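Local coordinates for citrate lyase subunit beta-like protein (Mycobacterium tuberculosis H37Rv, PDB 6CHU), which acts as a magnesium-dependent lyase of the HpcH/HpaI aldolase family, a homotrimeric TIM-barrel enzyme bifunctional in itaconate dissimilation and leucine catabolism, at residues 21-26 with 41-46. Residues are numbered along the deposited sequence; the frame is centred on the assembly and turned at random.
Sequences CPADRP and LDLEDG
D42 grips the neighbouring strand with both ends of its backbone: its N donates to C21 O (3.0 Å), and its O accepts from A23 N (3.0 Å). These two bonds bracket P22, which has no N-H of its own, and set C21 beside L41 and P22 beside D42 in parallel register. C21 O also takes a CA-H...O contact from L41 CA. Past the strand ends, A23 CB lies against L43 CD2 at 3.8 Å. L43 starts away from A23, but chi1 of -57° sets CG beside the backbone N, and the second torsion then turns CD2 to the alanine. On the P22 and D42 face, CB and CG of P22 lie on the carbonyl of G46 in the returning loop, with CB 3.6 Å from G46 O. The same carbonyl oxygen receives a bond from a water that also donates to D24 OD1, so it joins the type I turn P22-R25 to the loop.

The D42 carboxylate shapes that loop. With CG anti to its N (chi1 -167°), OD1 accepts from E44 N at 2.8 Å, an Asx turn, and OD2 from G46 N at 2.8 Å; both N-H groups come from above the carboxylate plane. OD1 also forms a salt bridge with the substrate-binding R72. An acetate ion lies about 4 Å from this side chain and the magnesium about 8 Å (nearest atoms), consistent with a place beside the substrate pocket, at the C-terminal ends of the barrel strands.

Strands 17-22 and 38-42, linked through helix 29-35, form the first beta-alpha-beta unit of the TIM barrel. On the other face, C21 and L41 pack on F29 of that helix, and L41 also meets helix 52-61. A23, past the strand end, touches A55 of the same helix, and strand 69-72 flanks 38-42 on its far edge.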
ATOM      1  N   CYS A  21     -14.375   5.480  26.340  1.00 21.60           N
ATOM      2  CA  CYS A  21     -15.211   5.227  27.511  1.00 24.22           C
ATOM      3  C   CYS A  21     -16.631   5.014  27.006  1.00 29.05           C
ATOM      4  O   CYS A  21     -17.211   5.937  26.400  1.00 29.53           O
ATOM      5  CB  CYS A  21     -15.142   6.390  28.505  1.00 28.92           C
ATOM      6  SG  CYS A  21     -16.118   6.180  30.007  1.00 32.88           S
ATOM      7  N   PRO A  22     -17.217   3.832  27.197  1.00 27.46           N
ATOM      8  CA  PRO A  22     -18.622   3.629  26.800  1.00 26.89           C
ATOM      9  C   PRO A  22     -19.529   4.658  27.462  1.00 27.96           C
ATOM     10  O   PRO A  22     -19.479   4.866  28.678  1.00 28.18           O
ATOM     11  CB  PRO A  22     -18.934   2.210  27.294  1.00 28.93           C
ATOM     12  CG  PRO A  22     -17.600   1.559  27.480  1.00 35.77           C
ATOM     13  CD  PRO A  22     -16.645   2.646  27.858  1.00 34.24           C
ATOM     14  N   ALA A  23     -20.383   5.293  26.651  1.00 27.37           N
ATOM     15  CA  ALA A  23     -21.212   6.386  27.153  1.00 22.95           C
ATOM     16  C   ALA A  23     -22.360   5.925  28.043  1.00 29.39           C
ATOM     17  O   ALA A  23     -23.024   6.780  28.636  1.00 30.39           O
ATOM     18  CB  ALA A  23     -21.773   7.211  25.988  1.00 28.07           C
ATOM     19  N   ASP A  24     -22.624   4.620  28.157  1.00 30.96           N
ATOM     20  CA  ASP A  24     -23.618   4.149  29.115  1.00 31.20           C
ATOM     21  C   ASP A  24     -23.019   3.897  30.493  1.00 36.73           C
ATOM     22  O   ASP A  24     -23.688   3.320  31.355  1.00 34.36           O
ATOM     23  CB  ASP A  24     -24.323   2.886  28.600  1.00 32.94           C
ATOM     24  CG  ASP A  24     -23.419   1.673  28.559  1.00 37.45           C
ATOM     25  OD1 ASP A  24     -22.191   1.835  28.410  1.00 33.06           O
ATOM     26  OD2 ASP A  24     -23.946   0.545  28.656  1.00 37.67           O
ATOM     27  N   ARG A  25     -21.789   4.342  30.731  1.00 33.95           N
ATOM     28  CA  ARG A  25     -21.157   4.259  32.047  1.00 33.85           C
ATOM     29  C   ARG A  25     -20.758   5.655  32.527  1.00 36.23           C
ATOM     30  O   ARG A  25     -19.566   5.947  32.696  1.00 36.80           O
ATOM     31  CB  ARG A  25     -19.948   3.328  31.993  1.00 37.18           C
ATOM     32  CG  ARG A  25     -20.301   1.892  31.608  1.00 49.45           C
ATOM     33  CD  ARG A  25     -19.057   1.029  31.403  1.00 64.94           C
ATOM     34  NE  ARG A  25     -18.167   1.065  32.562  1.00 79.95           N
ATOM     35  CZ  ARG A  25     -18.319   0.317  33.652  1.00 85.81           C
ATOM     36  NH1 ARG A  25     -19.334  -0.533  33.743  1.00 88.97           N
ATOM     37  NH2 ARG A  25     -17.455   0.422  34.654  1.00 86.47           N
ATOM     38  N   PRO A  26     -21.735   6.545  32.749  1.00 33.35           N
ATOM     39  CA  PRO A  26     -21.398   7.906  33.209  1.00 31.64           C
ATOM     40  C   PRO A  26     -20.663   7.937  34.535  1.00 36.77           C
ATOM     41  O   PRO A  26     -19.943   8.904  34.813  1.00 37.81           O
ATOM     42  CB  PRO A  26     -22.769   8.587  33.315  1.00 36.42           C
ATOM     43  CG  PRO A  26     -23.718   7.467  33.573  1.00 35.93           C
ATOM     44  CD  PRO A  26     -23.193   6.324  32.738  1.00 35.56           C
ATOM     45  N   LEU A  41     -16.096   9.487  24.132  1.00 22.76           N
ATOM     46  CA  LEU A  41     -17.335   8.943  24.679  1.00 24.22           C
ATOM     47  C   LEU A  41     -18.030   8.183  23.559  1.00 29.00           C
ATOM     48  O   LEU A  41     -18.270   8.738  22.477  1.00 25.92           O
ATOM     49  CB  LEU A  41     -18.226  10.042  25.258  1.00 24.48           C
ATOM     50  CG  LEU A  41     -17.687  10.759  26.505  1.00 23.74           C
ATOM     51  CD1 LEU A  41     -18.560  11.971  26.849  1.00 27.64           C
ATOM     52  CD2 LEU A  41     -17.588   9.827  27.724  1.00 23.90           C
ATOM     53  N   ASP A  42     -18.308   6.906  23.797  1.00 25.39           N
ATOM     54  CA  ASP A  42     -18.624   5.970  22.732  1.00 26.02           C
ATOM     55  C   ASP A  42     -20.113   5.659  22.721  1.00 24.79           C
ATOM     56  O   ASP A  42     -20.652   5.154  23.712  1.00 25.97           O
ATOM     57  CB  ASP A  42     -17.813   4.689  22.900  1.00 25.70           C
ATOM     58  CG  ASP A  42     -17.864   3.809  21.680  1.00 27.19           C
ATOM     59  OD1 ASP A  42     -18.340   4.284  20.614  1.00 22.51           O
ATOM     60  OD2 ASP A  42     -17.419   2.646  21.785  1.00 24.60           O
ATOM     61  N   LEU A  43     -20.766   5.940  21.594  1.00 24.10           N
ATOM     62  CA  LEU A  43     -22.131   5.496  21.347  1.00 24.21           C
ATOM     63  C   LEU A  43     -22.192   4.283  20.423  1.00 26.06           C
ATOM     64  O   LEU A  43     -23.284   3.732  20.215  1.00 21.82           O
ATOM     65  CB  LEU A  43     -22.959   6.640  20.735  1.00 22.59           C
ATOM     66  CG  LEU A  43     -23.034   7.948  21.526  1.00 22.15           C
ATOM     67  CD1 LEU A  43     -23.702   9.025  20.641  1.00 23.39           C
ATOM     68  CD2 LEU A  43     -23.814   7.760  22.818  1.00 27.88           C
ATOM     69  N   GLU A  44     -21.054   3.848  19.874  1.00 23.02           N
ATOM     70  CA  GLU A  44     -21.063   2.729  18.936  1.00 24.55           C
ATOM     71  C   GLU A  44     -20.676   1.422  19.634  1.00 24.67           C
ATOM     72  O   GLU A  44     -21.340   1.013  20.591  1.00 25.74           O
ATOM     73  CB  GLU A  44     -20.156   3.012  17.728  1.00 21.46           C
ATOM     74  CG  GLU A  44     -20.499   2.141  16.497  1.00 22.22           C
ATOM     75  CD  GLU A  44     -19.286   1.484  15.844  1.00 25.92           C
ATOM     76  OE1 GLU A  44     -18.229   1.353  16.497  1.00 22.63           O
ATOM     77  OE2 GLU A  44     -19.397   1.102  14.656  1.00 22.49           O
ATOM     78  N   ASP A  45     -19.617   0.750  19.171  1.00 22.75           N
ATOM     79  CA  ASP A  45     -19.438  -0.653  19.539  1.00 24.47           C
ATOM     80  C   ASP A  45     -19.182  -0.864  21.027  1.00 28.36           C
ATOM     81  O   ASP A  45     -19.410  -1.972  21.524  1.00 28.30           O
ATOM     82  CB  ASP A  45     -18.314  -1.278  18.711  1.00 22.78           C
ATOM     83  CG  ASP A  45     -18.786  -1.675  17.337  1.00 26.31           C
ATOM     84  OD1 ASP A  45     -20.014  -1.563  17.090  1.00 26.31           O
ATOM     85  OD2 ASP A  45     -17.945  -2.079  16.506  1.00 25.94           O
ATOM     86  N   GLY A  46     -18.750   0.161  21.754  1.00 26.60           N
ATOM     87  CA  GLY A  46     -18.585  -0.008  23.189  1.00 28.60           C
ATOM     88  C   GLY A  46     -19.879  -0.130  23.974  1.00 30.50           C
ATOM     89  O   GLY A  46     -19.823  -0.483  25.158  1.00 27.60           O
TER
HETATM   90  O   HOH W   1     -20.944  -0.477  28.049  1.00 42.90           O